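Acetoacetate decarboxylase (Sphingomonas wittichii, PDB 5UPB) is an acetoacetate decarboxylase-like lyase that probably works on small carbonyl substrates by chemistry related to that of its family. Local coordinates at residues R38-A41 / L47-A50; S87-H92 / Q96-A101; T29-C34 / D173-P178. All coordinates share one frame; numbering follows the deposited sequence.

Contact 1 (R38-A41 / L47-A50)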
ATOM      1  N   ARG A  38      -9.832  17.335 -28.777  1.00 54.00           N
ATOM      2  CA  ARG A  38      -9.166  17.203 -27.483  1.00 45.60           C
ATOM      3  C   ARG A  38      -8.274  15.961 -27.441  1.00 46.67           C
ATOM      4  O   ARG A  38      -7.142  16.014 -26.947  1.00 54.76           O
ATOM      5  CB  ARG A  38     -10.196  17.109 -26.354  1.00 65.27           C
ATOM      6  CG  ARG A  38     -10.974  18.362 -26.032  1.00 85.75           C
ATOM      7  CD  ARG A  38     -11.748  18.136 -24.745  1.00112.00           C
ATOM      8  NE  ARG A  38     -12.179  19.375 -24.114  1.00119.75           N
ATOM      9  CZ  ARG A  38     -12.937  19.431 -23.026  1.00129.81           C
ATOM     10  NH1 ARG A  38     -13.357  18.312 -22.450  1.00148.41           N
ATOM     11  NH2 ARG A  38     -13.282  20.606 -22.515  1.00126.92           N
ATOM     12  N   LEU A  39      -8.758  14.825 -27.966  1.00 47.10           N
ATOM     13  CA  LEU A  39      -7.943  13.617 -27.924  1.00 41.64           C
ATOM     14  C   LEU A  39      -6.708  13.745 -28.802  1.00 49.91           C
ATOM     15  O   LEU A  39      -5.637  13.246 -28.438  1.00 49.01           O
ATOM     16  CB  LEU A  39      -8.774  12.410 -28.338  1.00 41.22           C
ATOM     17  CG  LEU A  39     -10.052  12.188 -27.564  1.00 45.88           C
ATOM     18  CD1 LEU A  39     -10.739  10.969 -28.098  1.00 49.29           C
ATOM     19  CD2 LEU A  39      -9.743  12.003 -26.135  1.00 49.16           C
ATOM     20  N   GLN A  40      -6.821  14.429 -29.948  1.00 44.98           N
ATOM     21  CA  GLN A  40      -5.662  14.551 -30.833  1.00 44.58           C
ATOM     22  C   GLN A  40      -4.488  15.213 -30.114  1.00 42.80           C
ATOM     23  O   GLN A  40      -3.327  14.858 -30.344  1.00 41.10           O
ATOM     24  CB  GLN A  40      -6.018  15.349 -32.094  1.00 48.88           C
ATOM     25  CG  GLN A  40      -4.838  15.462 -33.070  1.00 54.22           C
ATOM     26  CD  GLN A  40      -4.515  14.129 -33.770  1.00 55.21           C
ATOM     27  OE1 GLN A  40      -5.392  13.513 -34.399  1.00 50.91           O
ATOM     28  NE2 GLN A  40      -3.261  13.677 -33.651  1.00 50.66           N
ATOM     29  N   ALA A  41      -4.773  16.184 -29.240  1.00 42.95           N
ATOM     30  CA  ALA A  41      -3.713  16.867 -28.495  1.00 50.12           C
ATOM     31  C   ALA A  41      -2.891  15.906 -27.633  1.00 50.72           C
ATOM     32  O   ALA A  41      -1.741  16.204 -27.297  1.00 43.34           O
ATOM     33  CB  ALA A  41      -4.341  17.971 -27.639  1.00 51.51           C
ATOM     34  N   LEU A  47       0.264   9.931 -35.291  1.00 45.65           N
ATOM     35  CA  LEU A  47      -0.992   9.241 -35.038  1.00 55.61           C
ATOM     36  C   LEU A  47      -2.148  10.202 -35.241  1.00 56.26           C
ATOM     37  O   LEU A  47      -2.098  11.359 -34.811  1.00 49.11           O
ATOM     38  CB  LEU A  47      -1.058   8.662 -33.625  1.00 41.42           C
ATOM     39  CG  LEU A  47       0.010   7.638 -33.245  1.00 39.73           C
ATOM     40  CD1 LEU A  47      -0.255   7.082 -31.837  1.00 38.70           C
ATOM     41  CD2 LEU A  47       0.059   6.533 -34.296  1.00 41.99           C
ATOM     42  N   LYS A  48      -3.198   9.702 -35.871  1.00 49.86           N
ATOM     43  CA  LYS A  48      -4.370  10.498 -36.186  1.00 61.19           C
ATOM     44  C   LYS A  48      -5.543   9.933 -35.404  1.00 44.13           C
ATOM     45  O   LYS A  48      -5.774   8.719 -35.407  1.00 46.03           O
ATOM     46  CB  LYS A  48      -4.662  10.470 -37.692  1.00 88.04           C
ATOM     47  CG  LYS A  48      -5.703  11.476 -38.164  1.00 97.88           C
ATOM     48  CD  LYS A  48      -5.187  12.907 -38.066  1.00126.86           C
ATOM     49  CE  LYS A  48      -6.083  13.881 -38.809  1.00166.49           C
ATOM     50  NZ  LYS A  48      -5.580  15.272 -38.700  1.00186.32           N
ATOM     51  N   VAL A  49      -6.247  10.807 -34.692  1.00 41.81           N
ATOM     52  CA  VAL A  49      -7.373  10.345 -33.905  1.00 45.40           C
ATOM     53  C   VAL A  49      -8.427   9.756 -34.860  1.00 47.82           C
ATOM     54  O   VAL A  49      -8.566  10.181 -36.016  1.00 47.70           O
ATOM     55  CB  VAL A  49      -7.914  11.514 -33.060  1.00 47.89           C
ATOM     56  CG1 VAL A  49      -8.561  12.606 -33.953  1.00 50.76           C
ATOM     57  CG2 VAL A  49      -8.881  11.024 -32.011  1.00 45.14           C
ATOM     58  N   ALA A  50      -9.204   8.803 -34.363  1.00 51.49           N
ATOM     59  CA  ALA A  50     -10.318   8.281 -35.148  1.00 50.02           C
ATOM     60  C   ALA A  50     -11.503   9.188 -34.861  1.00 57.62           C
ATOM     61  O   ALA A  50     -11.313  10.401 -34.726  1.00 64.73           O
ATOM     62  CB  ALA A  50     -10.606   6.814 -34.817  1.00 44.98           C
TER

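Contact 2 (S87-H92 / Q96-A101)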
ATOM      1  N   SER A  87      -7.588   4.921 -23.205  1.00 30.75           N
ATOM      2  CA  SER A  87      -6.908   4.737 -24.480  1.00 29.55           C
ATOM      3  C   SER A  87      -7.723   5.360 -25.603  1.00 32.96           C
ATOM      4  O   SER A  87      -8.951   5.326 -25.582  1.00 34.04           O
ATOM      5  CB  SER A  87      -6.665   3.235 -24.838  1.00 29.79           C
ATOM      6  OG  SER A  87      -5.936   2.570 -23.846  1.00 51.75           O
ATOM      7  N   ILE A  88      -7.024   5.821 -26.636  1.00 30.97           N
ATOM      8  CA  ILE A  88      -7.599   6.625 -27.714  1.00 34.27           C
ATOM      9  C   ILE A  88      -7.537   5.836 -29.014  1.00 38.23           C
ATOM     10  O   ILE A  88      -6.467   5.357 -29.411  1.00 35.50           O
ATOM     11  CB  ILE A  88      -6.843   7.956 -27.851  1.00 39.53           C
ATOM     12  CG1 ILE A  88      -6.921   8.717 -26.525  1.00 33.58           C
ATOM     13  CG2 ILE A  88      -7.384   8.776 -29.031  1.00 35.16           C
ATOM     14  CD1 ILE A  88      -6.007   9.933 -26.446  1.00 38.67           C
ATOM     15  N   ALA A  89      -8.678   5.705 -29.684  1.00 37.84           N
ATOM     16  CA  ALA A  89      -8.670   5.071 -30.996  1.00 35.16           C
ATOM     17  C   ALA A  89      -8.022   6.013 -32.000  1.00 35.33           C
ATOM     18  O   ALA A  89      -8.309   7.213 -32.013  1.00 39.16           O
ATOM     19  CB  ALA A  89     -10.085   4.700 -31.433  1.00 50.61           C
ATOM     20  N   CYS A  90      -7.119   5.473 -32.821  1.00 36.53           N
ATOM     21  CA  CYS A  90      -6.330   6.283 -33.742  1.00 38.74           C
ATOM     22  C   CYS A  90      -5.854   5.412 -34.904  1.00 43.10           C
ATOM     23  O   CYS A  90      -6.141   4.210 -34.982  1.00 39.38           O
ATOM     24  CB  CYS A  90      -5.162   6.956 -33.023  1.00 41.19           C
ATOM     25  SG  CYS A  90      -4.031   5.817 -32.201  1.00 38.12           S
ATOM     26  N   THR A  91      -5.119   6.051 -35.819  1.00 48.61           N
ATOM     27  CA  THR A  91      -4.560   5.397 -36.992  1.00 50.38           C
ATOM     28  C   THR A  91      -3.137   5.882 -37.228  1.00 48.76           C
ATOM     29  O   THR A  91      -2.782   7.027 -36.923  1.00 49.34           O
ATOM     30  CB  THR A  91      -5.377   5.689 -38.256  1.00 48.19           C
ATOM     31  OG1 THR A  91      -5.594   7.111 -38.363  1.00 49.85           O
ATOM     32  CG2 THR A  91      -6.682   4.981 -38.193  1.00 45.38           C
ATOM     33  N   HIS A  92      -2.335   4.990 -37.801  1.00 50.17           N
ATOM     34  CA  HIS A  92      -1.003   5.293 -38.313  1.00 56.87           C
ATOM     35  C   HIS A  92      -1.057   4.882 -39.774  1.00 59.34           C
ATOM     36  O   HIS A  92      -1.080   3.685 -40.088  1.00 52.64           O
ATOM     37  CB  HIS A  92       0.097   4.542 -37.560  1.00 41.53           C
ATOM     38  CG  HIS A  92       1.476   4.850 -38.059  1.00 44.63           C
ATOM     39  ND1 HIS A  92       2.246   3.927 -38.729  1.00 50.03           N
ATOM     40  CD2 HIS A  92       2.239   5.962 -37.942  1.00 49.93           C
ATOM     41  CE1 HIS A  92       3.407   4.470 -39.045  1.00 55.58           C
ATOM     42  NE2 HIS A  92       3.435   5.699 -38.563  1.00 52.25           N
ATOM     43  N   GLN A  96      -5.177   0.689 -37.992  1.00 45.60           N
ATOM     44  CA  GLN A  96      -6.049   1.083 -36.898  1.00 47.61           C
ATOM     45  C   GLN A  96      -5.497   0.581 -35.581  1.00 41.12           C
ATOM     46  O   GLN A  96      -5.084  -0.573 -35.473  1.00 42.74           O
ATOM     47  CB  GLN A  96      -7.443   0.473 -37.104  1.00 48.70           C
ATOM     48  CG  GLN A  96      -8.153   0.944 -38.372  1.00 67.55           C
ATOM     49  CD  GLN A  96      -9.572   0.425 -38.454  1.00 95.27           C
ATOM     50  OE1 GLN A  96      -9.820  -0.759 -38.231  1.00113.21           O
ATOM     51  NE2 GLN A  96     -10.511   1.310 -38.763  1.00 96.08           N
ATOM     52  N   GLY A  97      -5.512   1.435 -34.567  1.00 40.81           N
ATOM     53  CA  GLY A  97      -5.012   0.978 -33.294  1.00 39.74           C
ATOM     54  C   GLY A  97      -5.578   1.792 -32.156  1.00 36.97           C
ATOM     55  O   GLY A  97      -6.471   2.624 -32.341  1.00 33.19           O
ATOM     56  N   TYR A  98      -5.017   1.548 -30.975  1.00 35.64           N
ATOM     57  CA  TYR A  98      -5.271   2.337 -29.792  1.00 31.17           C
ATOM     58  C   TYR A  98      -3.942   2.938 -29.343  1.00 37.06           C
ATOM     59  O   TYR A  98      -2.899   2.291 -29.460  1.00 31.89           O
ATOM     60  CB  TYR A  98      -5.841   1.511 -28.630  1.00 27.86           C
ATOM     61  CG  TYR A  98      -7.294   1.232 -28.781  1.00 32.84           C
ATOM     62  CD1 TYR A  98      -8.260   2.212 -28.508  1.00 29.31           C
ATOM     63  CD2 TYR A  98      -7.726  -0.025 -29.241  1.00 35.76           C
ATOM     64  CE1 TYR A  98      -9.624   1.935 -28.662  1.00 36.70           C
ATOM     65  CE2 TYR A  98      -9.061  -0.304 -29.394  1.00 34.06           C
ATOM     66  CZ  TYR A  98     -10.018   0.664 -29.108  1.00 34.47           C
ATOM     67  OH  TYR A  98     -11.363   0.339 -29.282  1.00 40.43           O
ATOM     68  N   PHE A  99      -3.989   4.172 -28.834  1.00 29.87           N
ATOM     69  CA  PHE A  99      -2.864   4.760 -28.117  1.00 29.50           C
ATOM     70  C   PHE A  99      -3.272   4.852 -26.659  1.00 29.21           C
ATOM     71  O   PHE A  99      -4.255   5.542 -26.341  1.00 32.46           O
ATOM     72  CB  PHE A  99      -2.489   6.146 -28.643  1.00 30.08           C
ATOM     73  CG  PHE A  99      -1.369   6.789 -27.873  1.00 31.41           C
ATOM     74  CD1 PHE A  99      -0.076   6.302 -27.966  1.00 32.68           C
ATOM     75  CD2 PHE A  99      -1.622   7.870 -27.038  1.00 30.66           C
ATOM     76  CE1 PHE A  99       0.943   6.875 -27.247  1.00 41.64           C
ATOM     77  CE2 PHE A  99      -0.607   8.462 -26.315  1.00 33.26           C
ATOM     78  CZ  PHE A  99       0.679   7.976 -26.420  1.00 33.34           C
ATOM     79  N   PRO A 100      -2.654   4.094 -25.770  1.00 30.40           N
ATOM     80  CA  PRO A 100      -3.060   4.142 -24.346  1.00 27.90           C
ATOM     81  C   PRO A 100      -2.418   5.331 -23.620  1.00 29.23           C
ATOM     82  O   PRO A 100      -1.424   5.217 -22.910  1.00 34.60           O
ATOM     83  CB  PRO A 100      -2.586   2.783 -23.821  1.00 33.94           C
ATOM     84  CG  PRO A 100      -1.353   2.509 -24.639  1.00 35.52           C
ATOM     85  CD  PRO A 100      -1.554   3.145 -25.998  1.00 42.54           C
ATOM     86  N   ALA A 101      -3.060   6.494 -23.766  1.00 34.01           N
ATOM     87  CA  ALA A 101      -2.484   7.770 -23.312  1.00 34.40           C
ATOM     88  C   ALA A 101      -2.195   7.774 -21.821  1.00 34.01           C
ATOM     89  O   ALA A 101      -1.121   8.200 -21.397  1.00 30.96           O
ATOM     90  CB  ALA A 101      -3.441   8.913 -23.642  1.00 38.90           C
TER

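Contact 3 (T29-C34 / D173-P178)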
ATOM      1  N   THR A  29     -14.406  -3.008 -19.249  1.00 27.09           N
ATOM      2  CA  THR A  29     -14.185  -1.992 -20.264  1.00 29.06           C
ATOM      3  C   THR A  29     -15.450  -1.192 -20.542  1.00 31.42           C
ATOM      4  O   THR A  29     -16.542  -1.759 -20.705  1.00 31.42           O
ATOM      5  CB  THR A  29     -13.676  -2.647 -21.553  1.00 37.66           C
ATOM      6  OG1 THR A  29     -12.452  -3.338 -21.266  1.00 36.28           O
ATOM      7  CG2 THR A  29     -13.434  -1.617 -22.644  1.00 35.23           C
ATOM      8  N   VAL A  30     -15.282   0.134 -20.619  1.00 30.90           N
ATOM      9  CA  VAL A  30     -16.328   1.049 -21.029  1.00 36.08           C
ATOM     10  C   VAL A  30     -15.834   1.821 -22.243  1.00 33.60           C
ATOM     11  O   VAL A  30     -14.753   2.429 -22.221  1.00 32.41           O
ATOM     12  CB  VAL A  30     -16.738   1.992 -19.903  1.00 31.69           C
ATOM     13  CG1 VAL A  30     -17.740   3.025 -20.437  1.00 31.86           C
ATOM     14  CG2 VAL A  30     -17.316   1.184 -18.768  1.00 28.00           C
ATOM     15  N   TYR A  31     -16.620   1.780 -23.299  1.00 30.67           N
ATOM     16  CA  TYR A  31     -16.339   2.544 -24.494  1.00 31.16           C
ATOM     17  C   TYR A  31     -17.029   3.902 -24.432  1.00 37.04           C
ATOM     18  O   TYR A  31     -18.142   4.033 -23.912  1.00 38.07           O
ATOM     19  CB  TYR A  31     -16.803   1.771 -25.723  1.00 37.15           C
ATOM     20  CG  TYR A  31     -16.031   0.495 -25.882  1.00 43.47           C
ATOM     21  CD1 TYR A  31     -14.702   0.511 -26.310  1.00 44.73           C
ATOM     22  CD2 TYR A  31     -16.634  -0.742 -25.635  1.00 38.44           C
ATOM     23  CE1 TYR A  31     -13.975  -0.674 -26.443  1.00 44.90           C
ATOM     24  CE2 TYR A  31     -15.914  -1.926 -25.774  1.00 42.90           C
ATOM     25  CZ  TYR A  31     -14.594  -1.887 -26.197  1.00 41.75           C
ATOM     26  OH  TYR A  31     -13.894  -3.060 -26.352  1.00 43.89           O
ATOM     27  N   LEU A  32     -16.319   4.906 -24.918  1.00 34.21           N
ATOM     28  CA  LEU A  32     -16.711   6.305 -24.862  1.00 34.13           C
ATOM     29  C   LEU A  32     -16.408   6.968 -26.192  1.00 33.81           C
ATOM     30  O   LEU A  32     -15.547   6.518 -26.956  1.00 43.80           O
ATOM     31  CB  LEU A  32     -15.920   7.099 -23.810  1.00 43.49           C
ATOM     32  CG  LEU A  32     -15.717   6.515 -22.440  1.00 44.25           C
ATOM     33  CD1 LEU A  32     -14.714   7.399 -21.765  1.00 47.57           C
ATOM     34  CD2 LEU A  32     -17.040   6.498 -21.724  1.00 51.65           C
ATOM     35  N   ARG A  33     -17.024   8.126 -26.399  1.00 43.85           N
ATOM     36  CA  ARG A  33     -16.672   9.013 -27.502  1.00 40.21           C
ATOM     37  C   ARG A  33     -16.452  10.395 -26.915  1.00 43.16           C
ATOM     38  O   ARG A  33     -17.300  10.892 -26.172  1.00 41.07           O
ATOM     39  CB  ARG A  33     -17.743   9.054 -28.591  1.00 45.30           C
ATOM     40  CG  ARG A  33     -17.322   9.874 -29.829  1.00 49.42           C
ATOM     41  CD  ARG A  33     -18.344   9.788 -30.963  1.00 56.98           C
ATOM     42  NE  ARG A  33     -18.626   8.397 -31.343  1.00 99.35           N
ATOM     43  CZ  ARG A  33     -19.818   7.803 -31.275  1.00121.54           C
ATOM     44  NH1 ARG A  33     -20.897   8.464 -30.857  1.00119.04           N
ATOM     45  NH2 ARG A  33     -19.934   6.533 -31.640  1.00127.75           N
ATOM     46  N   CYS A  34     -15.280  10.962 -27.164  1.00 42.28           N
ATOM     47  CA  CYS A  34     -14.955  12.326 -26.783  1.00 40.31           C
ATOM     48  C   CYS A  34     -14.763  13.150 -28.042  1.00 38.75           C
ATOM     49  O   CYS A  34     -14.828  12.642 -29.171  1.00 43.02           O
ATOM     50  CB  CYS A  34     -13.685  12.390 -25.914  1.00 40.03           C
ATOM     51  SG  CYS A  34     -13.761  11.460 -24.399  1.00 48.45           S
ATOM     52  N   ASP A 173     -19.174  -7.291 -29.304  1.00 35.71           N
ATOM     53  CA  ASP A 173     -19.262  -6.304 -28.240  1.00 41.32           C
ATOM     54  C   ASP A 173     -17.922  -5.654 -27.911  1.00 34.39           C
ATOM     55  O   ASP A 173     -17.881  -4.752 -27.071  1.00 39.69           O
ATOM     56  CB  ASP A 173     -19.877  -6.953 -27.004  1.00 42.03           C
ATOM     57  CG  ASP A 173     -21.283  -7.483 -27.282  1.00 42.45           C
ATOM     58  OD1 ASP A 173     -22.118  -6.683 -27.768  1.00 38.95           O
ATOM     59  OD2 ASP A 173     -21.567  -8.666 -26.977  1.00 39.19           O
ATOM     60  N   LEU A 174     -16.832  -6.088 -28.544  1.00 35.97           N
ATOM     61  CA  LEU A 174     -15.524  -5.479 -28.376  1.00 33.33           C
ATOM     62  C   LEU A 174     -15.246  -4.571 -29.557  1.00 38.05           C
ATOM     63  O   LEU A 174     -15.672  -4.835 -30.675  1.00 39.83           O
ATOM     64  CB  LEU A 174     -14.439  -6.542 -28.293  1.00 36.06           C
ATOM     65  CG  LEU A 174     -14.753  -7.663 -27.297  1.00 42.06           C
ATOM     66  CD1 LEU A 174     -13.666  -8.721 -27.285  1.00 57.27           C
ATOM     67  CD2 LEU A 174     -14.941  -7.087 -25.914  1.00 45.52           C
ATOM     68  N   ARG A 175     -14.525  -3.494 -29.311  1.00 33.21           N
ATOM     69  CA  ARG A 175     -14.101  -2.618 -30.398  1.00 41.69           C
ATOM     70  C   ARG A 175     -12.615  -2.823 -30.662  1.00 45.97           C
ATOM     71  O   ARG A 175     -11.757  -2.024 -30.281  1.00 44.95           O
ATOM     72  CB  ARG A 175     -14.458  -1.168 -30.088  1.00 44.74           C
ATOM     73  CG  ARG A 175     -15.968  -0.845 -30.074  1.00 58.73           C
ATOM     74  CD  ARG A 175     -16.789  -1.498 -28.999  1.00104.74           C
ATOM     75  NE  ARG A 175     -18.163  -0.984 -29.026  1.00149.06           N
ATOM     76  CZ  ARG A 175     -19.222  -1.562 -28.460  1.00146.97           C
ATOM     77  NH1 ARG A 175     -19.118  -2.702 -27.779  1.00120.18           N
ATOM     78  NH2 ARG A 175     -20.403  -0.975 -28.562  1.00127.34           N
ATOM     79  N   SER A 176     -12.337  -3.916 -31.358  1.00 48.78           N
ATOM     80  CA  SER A 176     -10.984  -4.387 -31.602  1.00 52.42           C
ATOM     81  C   SER A 176     -10.298  -3.574 -32.692  1.00 48.49           C
ATOM     82  O   SER A 176     -10.832  -3.403 -33.799  1.00 41.62           O
ATOM     83  CB  SER A 176     -11.014  -5.859 -31.998  1.00 76.85           C
ATOM     84  OG  SER A 176     -11.657  -6.015 -33.257  1.00 86.71           O
ATOM     85  N   ARG A 177      -9.090  -3.113 -32.381  1.00 40.87           N
ATOM     86  CA  ARG A 177      -8.228  -2.444 -33.328  1.00 42.20           C
ATOM     87  C   ARG A 177      -6.891  -3.155 -33.193  1.00 38.32           C
ATOM     88  O   ARG A 177      -6.319  -3.173 -32.091  1.00 44.81           O
ATOM     89  CB  ARG A 177      -8.154  -0.935 -33.020  1.00 45.16           C
ATOM     90  CG  ARG A 177      -9.549  -0.270 -33.089  1.00 42.24           C
ATOM     91  CD  ARG A 177      -9.615   1.190 -32.647  1.00 41.16           C
ATOM     92  NE  ARG A 177      -8.977   2.081 -33.614  1.00 35.85           N
ATOM     93  CZ  ARG A 177      -9.551   2.591 -34.704  1.00 44.55           C
ATOM     94  NH1 ARG A 177     -10.811   2.312 -35.037  1.00 46.05           N
ATOM     95  NH2 ARG A 177      -8.838   3.393 -35.474  1.00 44.47           N
ATOM     96  N   PRO A 178      -6.328  -3.709 -34.267  1.00 45.86           N
ATOM     97  CA  PRO A 178      -5.233  -4.683 -34.078  1.00 44.57           C
ATOM     98  C   PRO A 178      -3.989  -4.081 -33.432  1.00 39.89           C
ATOM     99  O   PRO A 178      -3.340  -4.735 -32.608  1.00 45.38           O
ATOM    100  CB  PRO A 178      -4.913  -5.143 -35.505  1.00 54.08           C
ATOM    101  CG  PRO A 178      -5.521  -4.130 -36.413  1.00 56.12           C
ATOM    102  CD  PRO A 178      -6.648  -3.463 -35.680  1.00 49.26           C
TER
HETATM  103  O   HOH W   1     -11.042  -2.795 -27.495  1.00 48.17           O

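Contact 1 (R38-A41 / L47-A50)
The carboxamide of Q40 grips the backbone on both flanks of K48. Q40 NE2 donates to the carbonyl O of L47 at 2.8 Å, with that oxygen almost exactly in the plane of the amide, while Q40 OE1 accepts from V49 N at 2.9 Å. Both bonds are nearly straight, at 166° and 169° at the hydrogen, and the V49 N donor sits somewhat out of the carbonyl plane of Q40. Because the two ends of the amide hold different backbone groups, its flip and rotation are fixed. The side chain of Q40 leaves the helix with CG anti to the backbone N and then bends at its second torsion (71°), which carries the amide across to the strand. Here the packing is close: Q40 OE1 also lies 3.3 Å from V49 CG1. Deeper in, the apolar part is carried by V49 CG2, 3.9 Å from L39 CB. The outer side is looser. K48 points away from the helix and is exposed; of its side chain, CD lies 3.7 Å from Q40 OE1. An alanine in place of Q40 would remove the amide and is likely to leave L47 O and V49 N without these partners, opening a gap beside V49 CG1. The contact closes a short helix-to-strand connection: helix 36-42 lies against strand 48-50, which pairs antiparallel with strand 80-92 through K48 with T91 and A50 with A89. L39 and V49 both reach I88 of that strand, and L47 packs on C90 and H92.

Contact 2 (S87-H92 / Q96-A101)
A89 and Y98 face each other as a non-hydrogen-bonded antiparallel pair, and their side chains leave on the same face of the hairpin. The Y98 ring meets the neighbouring strand obliquely: Y98 CE1 lies 3.9 Å from A89 CB, while Y98 CD1 approaches the peptide between I88 and A89, 3.7 Å from A89 N. The first torsion of Y98 (-79°) sets CG beside the backbone N, which turns the ring toward strand 87-92. On the other face stand I88, C90 and F99. F99 meets C90 through its base, F99 CB lying 3.9 Å from C90 SG; with CG anti to the backbone N (178°), its ring then extends away from strand 87-92. I88 CD1 touches A101 CB. At the end of the hydrogen-bonded part, S87 OG lies 3.3 Å from P100 CA and 3.4 Å from P100 CB, where P100 is the centre of an inverse gamma turn. Between the two faces, the hydrogen-bonded pairs I88-F99 and C90-G97 each exchange two N-H...O bonds, among them I88 N to F99 O at 2.8 Å. These two strands form a beta hairpin with a pronounced twist, their short segments running at 150°. Strand 80-92 also pairs with 48-50 and 53-65, and strand 95-105 with 121-123 and 179-186. Y98 packs on L53 and M55 of strand 53-65 and directs its OH to R175 O, whereas I88 on the other face packs on L42 of helix 36-42.

Contact 3 (T29-C34 / D173-P178)
R175 lays its side chain over the ring of Y31, and its backbone N bonds the hydroxyl. The CD methylene of R175 stands 3.4 Å from the centroid of the Y31 ring, 14° off the normal, a CH-pi contact over the face. The guanidinium continues beside Y31 CD2, its plane turned 28° from the ring. A bend at the second torsion of R175 (66°) folds the chain down onto the tyrosine, although the side chain is poorly ordered. R175 N donates to Y31 OH at 3.1 Å, almost straight, and a water in the plane of the ring links that hydroxyl to R175 O. On the opposite ring face lies T29 CG2. The tyrosine thus reaches from strand 21-34, a long strand of the beta-rich acetoacetate decarboxylase fold, to the irregular connection between strands 156-166 and 179-186. Beyond this shell, strand 21-34 is held between strands 53-65 and 235-249, with Y31 packing on M55 and Y98. The connection has its own supports: D173 forms a salt bridge with R167 and accepts from D170 N, and L174 packs on V209 and I212 of strand 206-221.

In the fold
Contacts 1 and 2 are close neighbours, their centres about 8 Å apart, and meet directly because strands 48-50 and 80-92 are paired. The centre of contact 3 lies about 10 Å from that of contact 2 and about 15 Å from that of contact 1. Along the chain, contact 1 closes before contact 2 opens, and both fall within the long excursion between 29-34 and 173-178. Segment 173-178 reaches both: R177 NH2 lies 2.9 Å from C90 O, a probable hydrogen bond, and packs near A50 CB. Local helix-strand and hairpin contacts are thereby joined to a sequence-distant connection within one acetoacetate decarboxylase-like fold.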